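Local coordinates for putative TetR-family transcriptional regulator (Bordetella parapertussis 12822, PDB 3CCY), which probably binds operator DNA and regulates transcription as a dimeric TetR-family repressor, although its target genes and any inducer are not established, at residues 30-35 with 57-62; 72-77 with 132-137; 90-95 with 185-190. All coordinates share one frame; numbering follows the deposited sequence.

Contact 1 (30-35 with 57-62)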
ATOM      1  N   GLN A  30       6.918 -10.211  10.679  1.00 48.81           N
ATOM      2  CA  GLN A  30       8.322 -10.082  10.239  1.00 48.72           C
ATOM      3  C   GLN A  30       8.571 -10.307   8.749  1.00 48.75           C
ATOM      4  O   GLN A  30       9.605  -9.874   8.225  1.00 48.82           O
ATOM      5  CB  GLN A  30       9.271 -10.976  11.052  1.00 48.82           C
ATOM      6  CG  GLN A  30       8.919 -12.452  11.089  1.00 49.23           C
ATOM      7  CD  GLN A  30       8.278 -12.861  12.408  1.00 51.05           C
ATOM      8  OE1 GLN A  30       7.339 -12.214  12.892  1.00 52.22           O
ATOM      9  NE2 GLN A  30       8.785 -13.938  13.001  1.00 50.46           N
ATOM     10  N   GLY A  31       7.641 -10.984   8.074  1.00 48.56           N
ATOM     11  CA  GLY A  31       7.765 -11.237   6.638  1.00 48.13           C
ATOM     12  C   GLY A  31       8.210 -12.645   6.287  1.00 47.97           C
ATOM     13  O   GLY A  31       8.523 -13.460   7.165  1.00 47.65           O
ATOM     14  N   TYR A  32       8.259 -12.913   4.987  1.00 48.01           N
ATOM     15  CA  TYR A  32       8.556 -14.248   4.478  1.00 48.20           C
ATOM     16  C   TYR A  32      10.013 -14.685   4.678  1.00 48.24           C
ATOM     17  O   TYR A  32      10.264 -15.721   5.296  1.00 48.19           O
ATOM     18  CB  TYR A  32       8.135 -14.367   3.006  1.00 48.39           C
ATOM     19  CG  TYR A  32       8.351 -15.742   2.411  1.00 48.73           C
ATOM     20  CD1 TYR A  32       7.368 -16.732   2.510  1.00 48.58           C
ATOM     21  CD2 TYR A  32       9.541 -16.057   1.754  1.00 48.98           C
ATOM     22  CE1 TYR A  32       7.565 -17.996   1.963  1.00 48.49           C
ATOM     23  CE2 TYR A  32       9.747 -17.317   1.209  1.00 48.84           C
ATOM     24  CZ  TYR A  32       8.759 -18.281   1.316  1.00 48.55           C
ATOM     25  OH  TYR A  32       8.972 -19.527   0.773  1.00 48.60           O
ATOM     26  N   SER A  33      10.966 -13.909   4.162  1.00 48.23           N
ATOM     27  CA  SER A  33      12.392 -14.264   4.277  1.00 48.37           C
ATOM     28  C   SER A  33      12.858 -14.291   5.728  1.00 47.88           C
ATOM     29  O   SER A  33      13.772 -15.037   6.074  1.00 47.94           O
ATOM     30  CB  SER A  33      13.272 -13.313   3.463  1.00 48.49           C
ATOM     31  OG  SER A  33      13.141 -11.983   3.934  1.00 49.43           O
ATOM     32  N   GLU A  34      12.214 -13.479   6.566  1.00 47.43           N
ATOM     33  CA  GLU A  34      12.512 -13.417   7.995  1.00 47.11           C
ATOM     34  C   GLU A  34      12.050 -14.669   8.755  1.00 46.35           C
ATOM     35  O   GLU A  34      12.690 -15.083   9.722  1.00 46.28           O
ATOM     36  CB  GLU A  34      11.894 -12.154   8.608  1.00 47.68           C
ATOM     37  CG  GLU A  34      12.658 -10.864   8.297  1.00 49.29           C
ATOM     38  CD  GLU A  34      13.829 -10.616   9.257  1.00 51.27           C
ATOM     39  OE1 GLU A  34      14.979 -11.015   8.936  1.00 51.40           O
ATOM     40  OE2 GLU A  34      13.594 -10.024  10.338  1.00 51.97           O
ATOM     41  N   THR A  35      10.950 -15.265   8.294  1.00 45.47           N
ATOM     42  CA  THR A  35      10.336 -16.445   8.918  1.00 44.59           C
ATOM     43  C   THR A  35      10.891 -17.738   8.309  1.00 44.39           C
ATOM     44  O   THR A  35      10.805 -17.946   7.102  1.00 44.30           O
ATOM     45  CB  THR A  35       8.787 -16.425   8.729  1.00 44.29           C
ATOM     46  OG1 THR A  35       8.259 -15.168   9.166  1.00 43.62           O
ATOM     47  CG2 THR A  35       8.111 -17.564   9.491  1.00 43.60           C
ATOM     48  N   SER A  57       7.538 -27.453   1.012  1.00 43.86           N
ATOM     49  CA  SER A  57       8.427 -26.310   1.089  1.00 43.10           C
ATOM     50  C   SER A  57       7.769 -25.170   1.861  1.00 42.64           C
ATOM     51  O   SER A  57       6.562 -25.183   2.109  1.00 42.47           O
ATOM     52  CB  SER A  57       8.810 -25.859  -0.332  1.00 43.09           C
ATOM     53  OG  SER A  57       9.496 -24.612  -0.336  1.00 43.75           O
ATOM     54  N   LYS A  58       8.590 -24.200   2.246  1.00 41.91           N
ATOM     55  CA  LYS A  58       8.144 -22.927   2.775  1.00 41.17           C
ATOM     56  C   LYS A  58       7.303 -22.216   1.703  1.00 40.89           C
ATOM     57  O   LYS A  58       6.288 -21.582   2.015  1.00 40.80           O
ATOM     58  CB  LYS A  58       9.379 -22.110   3.158  1.00 41.24           C
ATOM     59  CG  LYS A  58       9.146 -20.853   3.968  1.00 40.87           C
ATOM     60  CD  LYS A  58      10.483 -20.131   4.158  1.00 40.94           C
ATOM     61  CE  LYS A  58      10.277 -18.635   4.346  1.00 41.64           C
ATOM     62  NZ  LYS A  58      11.551 -17.828   4.372  1.00 40.54           N
ATOM     63  N   GLU A  59       7.719 -22.348   0.439  1.00 40.23           N
ATOM     64  CA  GLU A  59       6.985 -21.774  -0.702  1.00 39.45           C
ATOM     65  C   GLU A  59       5.620 -22.419  -0.884  1.00 38.06           C
ATOM     66  O   GLU A  59       4.669 -21.743  -1.273  1.00 37.83           O
ATOM     67  CB  GLU A  59       7.784 -21.905  -2.003  1.00 39.75           C
ATOM     68  CG  GLU A  59       9.141 -21.219  -1.982  1.00 40.53           C
ATOM     69  CD  GLU A  59       9.888 -21.344  -3.301  1.00 41.22           C
ATOM     70  OE1 GLU A  59      10.133 -22.489  -3.757  1.00 43.07           O
ATOM     71  OE2 GLU A  59      10.244 -20.289  -3.875  1.00 44.26           O
ATOM     72  N   ALA A  60       5.534 -23.719  -0.603  1.00 36.47           N
ATOM     73  CA  ALA A  60       4.280 -24.470  -0.676  1.00 35.38           C
ATOM     74  C   ALA A  60       3.265 -23.955   0.351  1.00 34.94           C
ATOM     75  O   ALA A  60       2.081 -23.796   0.036  1.00 34.80           O
ATOM     76  CB  ALA A  60       4.536 -25.968  -0.482  1.00 35.17           C
ATOM     77  N   VAL A  61       3.736 -23.694   1.573  1.00 33.96           N
ATOM     78  CA  VAL A  61       2.910 -23.068   2.612  1.00 32.47           C
ATOM     79  C   VAL A  61       2.383 -21.723   2.123  1.00 31.96           C
ATOM     80  O   VAL A  61       1.193 -21.468   2.205  1.00 31.20           O
ATOM     81  CB  VAL A  61       3.676 -22.905   3.949  1.00 32.41           C
ATOM     82  CG1 VAL A  61       2.787 -22.259   5.005  1.00 32.07           C
ATOM     83  CG2 VAL A  61       4.183 -24.259   4.443  1.00 31.84           C
ATOM     84  N   LEU A  62       3.270 -20.890   1.583  1.00 31.57           N
ATOM     85  CA  LEU A  62       2.879 -19.597   1.044  1.00 31.57           C
ATOM     86  C   LEU A  62       1.928 -19.711  -0.151  1.00 32.25           C
ATOM     87  O   LEU A  62       0.913 -19.016  -0.201  1.00 31.44           O
ATOM     88  CB  LEU A  62       4.107 -18.739   0.678  1.00 31.39           C
ATOM     89  CG  LEU A  62       3.872 -17.344   0.071  1.00 31.29           C
ATOM     90  CD1 LEU A  62       3.113 -16.409   1.007  1.00 31.23           C
ATOM     91  CD2 LEU A  62       5.151 -16.675  -0.360  1.00 30.97           C
TER
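Tyr32 lays its ring over the long side chain of Lys58, and these two residues bury most of the surface in this contact. Lys58 CE sits beneath the middle of one ring face, 3.4 Å from the centroid of the Tyr32 ring, in a CH-pi contact. Lys58 CG lies anti to its backbone N (chi1 -169°) and the chain stays extended, which carries NZ across the ring face to the carbonyl of the same tyrosine. There NZ donates to Tyr32 O at 2.6 Å, approaching from above the carbonyl plane, and it also makes a cation-pi contact 4.0 Å from the ring centroid. Leu62, one turn further along helix 58-81, brings CD2 to within 3.6 Å of Tyr32 CE1. Tyrosine suits its place because one flat ring can cover the lysine shaft and still meet this leucine. The two segments flank the predicted helix-turn-helix motif, so the contact ties the loop entering it to the helix leaving it, within the TetR-type DNA-binding domain. A lysine suits this place because it combines an apolar shaft for the ring with a cationic end; the pi face and the carbonyl would both be expected to stabilise its positive charge.

Contact 2 (72-77 with 132-137)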
ATOM      1  N   SER A  72     -11.084 -17.626  -2.576  1.00 37.45           N
ATOM      2  CA  SER A  72     -12.237 -17.263  -1.735  1.00 38.34           C
ATOM      3  C   SER A  72     -12.791 -15.875  -2.076  1.00 38.31           C
ATOM      4  O   SER A  72     -14.014 -15.687  -2.203  1.00 37.37           O
ATOM      5  CB  SER A  72     -11.842 -17.315  -0.269  1.00 39.22           C
ATOM      6  OG  SER A  72     -12.943 -17.679   0.532  1.00 42.52           O
ATOM      7  N   LEU A  73     -11.890 -14.907  -2.224  1.00 37.70           N
ATOM      8  CA  LEU A  73     -12.268 -13.556  -2.532  1.00 37.77           C
ATOM      9  C   LEU A  73     -13.017 -13.511  -3.886  1.00 37.09           C
ATOM     10  O   LEU A  73     -14.052 -12.845  -4.018  1.00 35.50           O
ATOM     11  CB  LEU A  73     -11.006 -12.695  -2.562  1.00 38.03           C
ATOM     12  CG  LEU A  73     -11.054 -11.192  -2.366  1.00 41.12           C
ATOM     13  CD1 LEU A  73     -12.173 -10.715  -1.435  1.00 42.32           C
ATOM     14  CD2 LEU A  73      -9.667 -10.717  -1.866  1.00 40.24           C
ATOM     15  N   LEU A  74     -12.482 -14.221  -4.883  1.00 36.19           N
ATOM     16  CA  LEU A  74     -13.104 -14.301  -6.201  1.00 36.68           C
ATOM     17  C   LEU A  74     -14.504 -14.907  -6.159  1.00 36.62           C
ATOM     18  O   LEU A  74     -15.408 -14.379  -6.782  1.00 36.31           O
ATOM     19  CB  LEU A  74     -12.213 -15.076  -7.200  1.00 37.04           C
ATOM     20  CG  LEU A  74     -10.988 -14.292  -7.734  1.00 37.59           C
ATOM     21  CD1 LEU A  74     -10.058 -15.234  -8.498  1.00 37.30           C
ATOM     22  CD2 LEU A  74     -11.372 -13.102  -8.645  1.00 37.21           C
ATOM     23  N   GLU A  75     -14.688 -15.994  -5.417  1.00 37.54           N
ATOM     24  CA  GLU A  75     -15.994 -16.633  -5.360  1.00 38.04           C
ATOM     25  C   GLU A  75     -16.981 -15.708  -4.673  1.00 36.28           C
ATOM     26  O   GLU A  75     -18.081 -15.523  -5.174  1.00 36.72           O
ATOM     27  CB  GLU A  75     -15.967 -17.984  -4.650  1.00 38.23           C
ATOM     28  CG  GLU A  75     -16.921 -19.068  -5.238  1.00 43.55           C
ATOM     29  CD  GLU A  75     -17.904 -18.615  -6.386  1.00 50.18           C
ATOM     30  OE1 GLU A  75     -19.025 -18.113  -6.070  1.00 50.36           O
ATOM     31  OE2 GLU A  75     -17.571 -18.826  -7.603  1.00 49.37           O
ATOM     32  N   ARG A  76     -16.574 -15.081  -3.572  1.00 35.03           N
ATOM     33  CA  ARG A  76     -17.499 -14.228  -2.847  0.50 33.97           C
ATOM     34  C   ARG A  76     -17.896 -12.990  -3.629  1.00 33.45           C
ATOM     35  O   ARG A  76     -19.053 -12.579  -3.561  1.00 33.09           O
ATOM     36  CB  ARG A  76     -17.017 -13.987  -1.425  0.50 33.87           C
ATOM     37  CG  ARG A  76     -17.019 -15.338  -0.670  0.50 34.41           C
ATOM     38  CD  ARG A  76     -16.447 -15.283   0.704  0.50 35.49           C
ATOM     39  NE  ARG A  76     -17.292 -14.498   1.592  0.50 35.03           N
ATOM     40  CZ  ARG A  76     -16.880 -13.985   2.743  0.50 31.43           C
ATOM     41  NH1 ARG A  76     -15.642 -14.208   3.153  0.50 31.16           N
ATOM     42  NH2 ARG A  76     -17.705 -13.234   3.459  0.50 29.22           N
ATOM     43  N   CYS A  77     -16.952 -12.438  -4.396  1.00 32.71           N
ATOM     44  CA  CYS A  77     -17.215 -11.343  -5.341  0.50 33.75           C
ATOM     45  C   CYS A  77     -18.274 -11.721  -6.365  1.00 33.27           C
ATOM     46  O   CYS A  77     -19.136 -10.916  -6.721  1.00 33.37           O
ATOM     47  CB  CYS A  77     -15.949 -10.985  -6.122  0.50 33.59           C
ATOM     48  SG  CYS A  77     -14.865  -9.838  -5.344  0.60 36.49           S
ATOM     49  N   ARG A 132      -5.712 -10.047 -11.148  1.00 35.16           N
ATOM     50  CA  ARG A 132      -6.223  -9.280 -12.282  1.00 36.07           C
ATOM     51  C   ARG A 132      -7.740  -9.486 -12.484  1.00 35.44           C
ATOM     52  O   ARG A 132      -8.463  -8.540 -12.813  1.00 35.05           O
ATOM     53  CB  ARG A 132      -5.463  -9.657 -13.537  1.00 36.48           C
ATOM     54  CG  ARG A 132      -4.136  -8.932 -13.684  1.00 41.32           C
ATOM     55  CD  ARG A 132      -3.395  -9.502 -14.866  1.00 47.11           C
ATOM     56  NE  ARG A 132      -2.023  -9.012 -14.971  1.00 54.18           N
ATOM     57  CZ  ARG A 132      -1.007  -9.739 -15.437  1.00 56.99           C
ATOM     58  NH1 ARG A 132      -1.204 -11.008 -15.807  1.00 57.53           N
ATOM     59  NH2 ARG A 132       0.212  -9.209 -15.512  1.00 58.05           N
ATOM     60  N   GLU A 133      -8.212 -10.716 -12.274  1.00 34.44           N
ATOM     61  CA  GLU A 133      -9.646 -11.020 -12.278  1.00 34.92           C
ATOM     62  C   GLU A 133     -10.430 -10.166 -11.287  1.00 33.96           C
ATOM     63  O   GLU A 133     -11.489  -9.651 -11.605  1.00 33.91           O
ATOM     64  CB  GLU A 133      -9.887 -12.507 -11.957  1.00 34.79           C
ATOM     65  CG  GLU A 133      -9.343 -13.438 -13.000  1.00 35.96           C
ATOM     66  CD  GLU A 133      -9.694 -14.900 -12.722  1.00 38.05           C
ATOM     67  OE1 GLU A 133     -10.885 -15.206 -12.534  1.00 44.26           O
ATOM     68  OE2 GLU A 133      -8.779 -15.738 -12.679  1.00 43.45           O
ATOM     69  N   LEU A 134      -9.896 -10.063 -10.072  1.00 33.90           N
ATOM     70  CA  LEU A 134     -10.478  -9.340  -8.985  1.00 35.02           C
ATOM     71  C   LEU A 134     -10.546  -7.853  -9.281  1.00 34.52           C
ATOM     72  O   LEU A 134     -11.592  -7.236  -9.106  1.00 34.24           O
ATOM     73  CB  LEU A 134      -9.619  -9.541  -7.757  1.00 36.16           C
ATOM     74  CG  LEU A 134     -10.148  -8.950  -6.459  1.00 41.12           C
ATOM     75  CD1 LEU A 134     -11.324  -9.764  -5.957  1.00 41.14           C
ATOM     76  CD2 LEU A 134      -8.974  -8.940  -5.448  1.00 44.54           C
ATOM     77  N   ILE A 135      -9.424  -7.301  -9.723  1.00 33.43           N
ATOM     78  CA  ILE A 135      -9.371  -5.940 -10.214  1.00 33.68           C
ATOM     79  C   ILE A 135     -10.426  -5.692 -11.323  1.00 33.25           C
ATOM     80  O   ILE A 135     -11.121  -4.662 -11.312  1.00 32.44           O
ATOM     81  CB  ILE A 135      -7.944  -5.633 -10.701  1.00 33.98           C
ATOM     82  CG1 ILE A 135      -6.988  -5.683  -9.505  1.00 36.37           C
ATOM     83  CG2 ILE A 135      -7.862  -4.268 -11.461  1.00 34.41           C
ATOM     84  CD1 ILE A 135      -5.566  -5.465  -9.830  1.00 36.16           C
ATOM     85  N   ALA A 136     -10.534  -6.639 -12.260  1.00 32.18           N
ATOM     86  CA  ALA A 136     -11.472  -6.537 -13.387  1.00 32.73           C
ATOM     87  C   ALA A 136     -12.913  -6.414 -12.866  1.00 32.67           C
ATOM     88  O   ALA A 136     -13.694  -5.591 -13.358  1.00 33.47           O
ATOM     89  CB  ALA A 136     -11.337  -7.732 -14.342  1.00 32.13           C
ATOM     90  N   TYR A 137     -13.251  -7.192 -11.853  1.00 32.39           N
ATOM     91  CA  TYR A 137     -14.585  -7.108 -11.274  1.00 33.78           C
ATOM     92  C   TYR A 137     -14.884  -5.675 -10.799  1.00 34.03           C
ATOM     93  O   TYR A 137     -15.976  -5.163 -11.007  1.00 34.90           O
ATOM     94  CB  TYR A 137     -14.761  -8.082 -10.102  1.00 35.12           C
ATOM     95  CG  TYR A 137     -14.925  -9.535 -10.495  1.00 35.91           C
ATOM     96  CD1 TYR A 137     -15.579  -9.885 -11.660  1.00 38.44           C
ATOM     97  CD2 TYR A 137     -14.463 -10.574  -9.659  1.00 40.25           C
ATOM     98  CE1 TYR A 137     -15.759 -11.211 -12.028  1.00 39.31           C
ATOM     99  CE2 TYR A 137     -14.649 -11.946 -10.021  1.00 38.28           C
ATOM    100  CZ  TYR A 137     -15.292 -12.233 -11.212  1.00 38.82           C
ATOM    101  OH  TYR A 137     -15.480 -13.533 -11.645  1.00 40.55           O
TER
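Leu74 and Leu134 bring the backbones nearest, their CA atoms 6.3 Å apart, and one turn on Cys77 and Tyr137 are the next such pair, with 7.7 Å between their CA atoms. The two helical segments run in nearly the same direction, at 27°, with their axes 10.1 Å apart at closest approach. That spacing is filled by side chains, without a hydrogen bond across. CD2 of Leu74 packs into the groove between Glu133 and Tyr137, one turn apart: Leu74 CG lies anti to the carbonyl carbon (chi1 -76°), and CD2 comes 3.7 Å from Glu133 CB and 3.7 Å from Tyr137 CE2. Leu134 answers from the facing helix, its CD1 lying 3.9 Å from Leu73 CG as the two leucines cross at about a right angle. In the all-helical TetR fold, helix 58-81 leads from the DNA-binding domain into the C-terminal domain, and here it rests along helix 122-145 of that second domain. Phe98 of helix 87-115 touches Leu73, Cys77 and Leu134, so a third helix adds an aromatic ring to this apolar patch. Branched leucines suit such a seam because their methyl groups can fill the spaces between turns. Tyr137 has a mixed role: CD2 of its ring meets Cys77 CB obliquely at 3.9 Å, whereas its hydroxyl is hydrogen-bonded to Arg78 NE. Glu133 also turns its aliphatic CB to the leucine, while its carboxylate makes a long, weak ion pair with Arg78.

Contact 3 (90-95 with 185-190)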
ATOM      1  N   ARG A  90     -24.268  -2.996  -5.883  1.00 38.12           N
ATOM      2  CA  ARG A  90     -23.247  -4.026  -6.133  1.00 36.50           C
ATOM      3  C   ARG A  90     -21.882  -3.496  -5.797  1.00 34.92           C
ATOM      4  O   ARG A  90     -21.084  -4.213  -5.194  1.00 35.03           O
ATOM      5  CB  ARG A  90     -23.275  -4.539  -7.583  1.00 36.79           C
ATOM      6  CG  ARG A  90     -24.444  -5.548  -7.880  1.00 39.37           C
ATOM      7  CD  ARG A  90     -24.216  -6.401  -9.167  1.00 38.57           C
ATOM      8  NE  ARG A  90     -23.907  -5.549 -10.302  1.00 41.68           N
ATOM      9  CZ  ARG A  90     -24.799  -5.051 -11.160  1.00 38.16           C
ATOM     10  NH1 ARG A  90     -26.080  -5.340 -11.057  1.00 36.34           N
ATOM     11  NH2 ARG A  90     -24.379  -4.257 -12.129  1.00 38.30           N
ATOM     12  N   PHE A  91     -21.593  -2.247  -6.189  1.00 33.97           N
ATOM     13  CA  PHE A  91     -20.293  -1.649  -5.941  1.00 33.20           C
ATOM     14  C   PHE A  91     -20.044  -1.526  -4.434  1.00 33.19           C
ATOM     15  O   PHE A  91     -18.992  -1.951  -3.947  1.00 32.33           O
ATOM     16  CB  PHE A  91     -20.099  -0.282  -6.632  1.00 34.02           C
ATOM     17  CG  PHE A  91     -18.742   0.352  -6.358  1.00 35.66           C
ATOM     18  CD1 PHE A  91     -17.562  -0.227  -6.835  1.00 38.19           C
ATOM     19  CD2 PHE A  91     -18.640   1.528  -5.619  1.00 33.38           C
ATOM     20  CE1 PHE A  91     -16.312   0.360  -6.555  1.00 37.19           C
ATOM     21  CE2 PHE A  91     -17.418   2.114  -5.324  1.00 36.59           C
ATOM     22  CZ  PHE A  91     -16.228   1.527  -5.792  1.00 36.40           C
ATOM     23  N   LEU A  92     -21.009  -0.954  -3.710  1.00 33.04           N
ATOM     24  CA  LEU A  92     -20.883  -0.786  -2.246  1.00 33.09           C
ATOM     25  C   LEU A  92     -20.745  -2.174  -1.559  1.00 33.70           C
ATOM     26  O   LEU A  92     -19.953  -2.319  -0.642  1.00 32.70           O
ATOM     27  CB  LEU A  92     -22.107  -0.026  -1.668  1.00 33.44           C
ATOM     28  CG  LEU A  92     -22.167   0.037  -0.135  1.00 33.00           C
ATOM     29  CD1 LEU A  92     -20.933   0.721   0.437  1.00 28.62           C
ATOM     30  CD2 LEU A  92     -23.481   0.675   0.409  1.00 33.60           C
ATOM     31  N   GLN A  93     -21.499  -3.172  -2.031  1.00 32.79           N
ATOM     32  CA  GLN A  93     -21.381  -4.525  -1.486  1.00 34.28           C
ATOM     33  C   GLN A  93     -19.996  -5.156  -1.719  1.00 33.77           C
ATOM     34  O   GLN A  93     -19.457  -5.862  -0.858  1.00 33.37           O
ATOM     35  CB  GLN A  93     -22.527  -5.430  -1.972  1.00 33.05           C
ATOM     36  CG  GLN A  93     -23.866  -5.156  -1.285  1.00 34.78           C
ATOM     37  CD  GLN A  93     -25.029  -5.967  -1.866  1.00 37.41           C
ATOM     38  OE1 GLN A  93     -26.092  -6.092  -1.231  1.00 42.50           O
ATOM     39  NE2 GLN A  93     -24.841  -6.530  -3.056  1.00 40.39           N
ATOM     40  N   ILE A  94     -19.407  -4.907  -2.884  1.00 33.58           N
ATOM     41  CA  ILE A  94     -18.052  -5.353  -3.136  1.00 33.48           C
ATOM     42  C   ILE A  94     -17.063  -4.708  -2.163  1.00 33.23           C
ATOM     43  O   ILE A  94     -16.200  -5.381  -1.613  1.00 32.82           O
ATOM     44  CB  ILE A  94     -17.591  -5.026  -4.608  1.00 34.85           C
ATOM     45  CG1 ILE A  94     -18.329  -5.908  -5.602  1.00 33.99           C
ATOM     46  CG2 ILE A  94     -16.026  -5.091  -4.725  1.00 33.86           C
ATOM     47  CD1 ILE A  94     -18.169  -5.405  -7.066  1.00 37.49           C
ATOM     48  N   VAL A  95     -17.172  -3.405  -1.934  1.00 32.09           N
ATOM     49  CA  VAL A  95     -16.212  -2.773  -1.024  1.00 32.95           C
ATOM     50  C   VAL A  95     -16.391  -3.321   0.433  1.00 31.62           C
ATOM     51  O   VAL A  95     -15.427  -3.547   1.138  1.00 29.67           O
ATOM     52  CB  VAL A  95     -16.352  -1.226  -1.039  1.00 31.13           C
ATOM     53  CG1 VAL A  95     -15.330  -0.554  -0.052  1.00 33.51           C
ATOM     54  CG2 VAL A  95     -16.168  -0.709  -2.483  1.00 36.30           C
ATOM     55  N   LEU A 185     -16.477   1.970   7.447  1.00 29.39           N
ATOM     56  CA  LEU A 185     -15.325   2.391   6.638  1.00 30.18           C
ATOM     57  C   LEU A 185     -15.660   2.240   5.133  1.00 29.82           C
ATOM     58  O   LEU A 185     -15.306   3.107   4.302  1.00 29.62           O
ATOM     59  CB  LEU A 185     -14.054   1.606   7.035  1.00 29.53           C
ATOM     60  CG  LEU A 185     -12.829   1.877   6.164  1.00 32.70           C
ATOM     61  CD1 LEU A 185     -12.418   3.346   6.297  1.00 29.31           C
ATOM     62  CD2 LEU A 185     -11.631   0.961   6.580  1.00 30.32           C
ATOM     63  N   ALA A 186     -16.345   1.147   4.790  1.00 29.38           N
ATOM     64  CA  ALA A 186     -16.714   0.841   3.413  1.00 28.25           C
ATOM     65  C   ALA A 186     -17.662   1.905   2.877  1.00 29.12           C
ATOM     66  O   ALA A 186     -17.431   2.416   1.773  1.00 27.09           O
ATOM     67  CB  ALA A 186     -17.402  -0.586   3.300  1.00 28.77           C
ATOM     68  N   GLU A 187     -18.709   2.230   3.653  1.00 29.28           N
ATOM     69  CA  GLU A 187     -19.677   3.291   3.280  1.00 30.64           C
ATOM     70  C   GLU A 187     -19.029   4.632   3.050  1.00 31.50           C
ATOM     71  O   GLU A 187     -19.347   5.331   2.071  1.00 29.54           O
ATOM     72  CB  GLU A 187     -20.811   3.395   4.296  1.00 31.28           C
ATOM     73  CG  GLU A 187     -21.623   2.095   4.275  1.00 36.17           C
ATOM     74  CD  GLU A 187     -22.764   2.001   5.264  1.00 44.74           C
ATOM     75  OE1 GLU A 187     -22.696   2.670   6.322  1.00 49.56           O
ATOM     76  OE2 GLU A 187     -23.721   1.217   4.984  1.00 45.97           O
ATOM     77  N   ARG A 188     -18.126   4.989   3.968  1.00 31.04           N
ATOM     78  CA  ARG A 188     -17.314   6.198   3.860  1.00 32.00           C
ATOM     79  C   ARG A 188     -16.439   6.205   2.597  1.00 31.95           C
ATOM     80  O   ARG A 188     -16.407   7.198   1.880  1.00 32.61           O
ATOM     81  CB  ARG A 188     -16.365   6.303   5.049  1.00 31.15           C
ATOM     82  CG  ARG A 188     -15.613   7.691   5.129  1.00 35.05           C
ATOM     83  CD  ARG A 188     -16.599   8.739   5.518  1.00 36.90           C
ATOM     84  NE  ARG A 188     -15.992  10.014   5.910  1.00 40.91           N
ATOM     85  CZ  ARG A 188     -16.689  11.004   6.456  1.00 39.41           C
ATOM     86  NH1 ARG A 188     -17.986  10.834   6.679  1.00 39.90           N
ATOM     87  NH2 ARG A 188     -16.114  12.144   6.764  1.00 35.77           N
ATOM     88  N   THR A 189     -15.664   5.139   2.398  1.00 30.79           N
ATOM     89  CA  THR A 189     -14.829   4.947   1.188  1.00 31.96           C
ATOM     90  C   THR A 189     -15.629   5.145  -0.127  1.00 31.48           C
ATOM     91  O   THR A 189     -15.224   5.880  -1.036  1.00 30.34           O
ATOM     92  CB  THR A 189     -14.198   3.552   1.211  1.00 32.08           C
ATOM     93  OG1 THR A 189     -13.400   3.447   2.400  1.00 31.87           O
ATOM     94  CG2 THR A 189     -13.329   3.297  -0.041  1.00 35.19           C
ATOM     95  N   VAL A 190     -16.779   4.518  -0.200  1.00 30.80           N
ATOM     96  CA  VAL A 190     -17.654   4.691  -1.357  1.00 31.31           C
ATOM     97  C   VAL A 190     -18.247   6.090  -1.511  1.00 31.52           C
ATOM     98  O   VAL A 190     -18.252   6.630  -2.628  1.00 30.69           O
ATOM     99  CB  VAL A 190     -18.780   3.630  -1.334  1.00 32.51           C
ATOM    100  CG1 VAL A 190     -19.804   3.871  -2.452  1.00 30.09           C
ATOM    101  CG2 VAL A 190     -18.167   2.241  -1.489  1.00 30.14           C
TER
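This is a buried, mainly apolar helix-to-helix contact, with no hydrogen bond across it, inside the C-terminal domain of the TetR fold, where helix 87-115 is crossed by helix 182-195. The segments cross steeply, with 131° between their N-to-C directions and axes 9.2 Å apart; the CA atoms of Val95 and Ala186 come to 5.7 Å, an approach that the small side chain of Ala186 makes room for. Val190 is the hub. Its CG2, placed anti to the carbonyl carbon, lies 3.7 Å from Leu92 CD1 and equally 3.7 Å from Val95 CG2, while Phe91 CE2 comes to 3.9 Å of the same methyl. Beta-branched valines suit this spot, since each offers two methyls close to its own backbone. Val95 uses its other branch on the alanine, CG1 to Ala186 CB at 3.9 Å. Nearer the surface, Glu187 lays CG by Leu92 and pairs its carboxylate with Lys96. On helix 182-195, Arg188 forms a salt bridge with Asp159 of the second subunit, consistent with the family's dimerisation through its C-terminal helices. Thr189, also near that interface, satisfies its hydroxyl within its own helix: OG1 donates to Leu185 O at 2.7 Å, from the face opposite to Thr189 N.

Overall arrangement
The three contacts are separate in space but joined by shared or successive helices. Helix 58-81 carries one segment of contact 1 at its start and one of contact 2 further on, their centres 24 Å apart, so it spans the distance from the predicted helix-turn-helix to the C-terminal domain. Contacts 2 and 3 are closer, with centres 15 Å and nearest atoms about 5 Å apart, and their segments alternate along the chain. Contacts 1 and 3 lie on opposite sides of the chain's centre, 32 Å between centres, yet both touch the second subunit. In this family, shifts among such helices commonly relay ligand binding to DNA; no ligand site is established here.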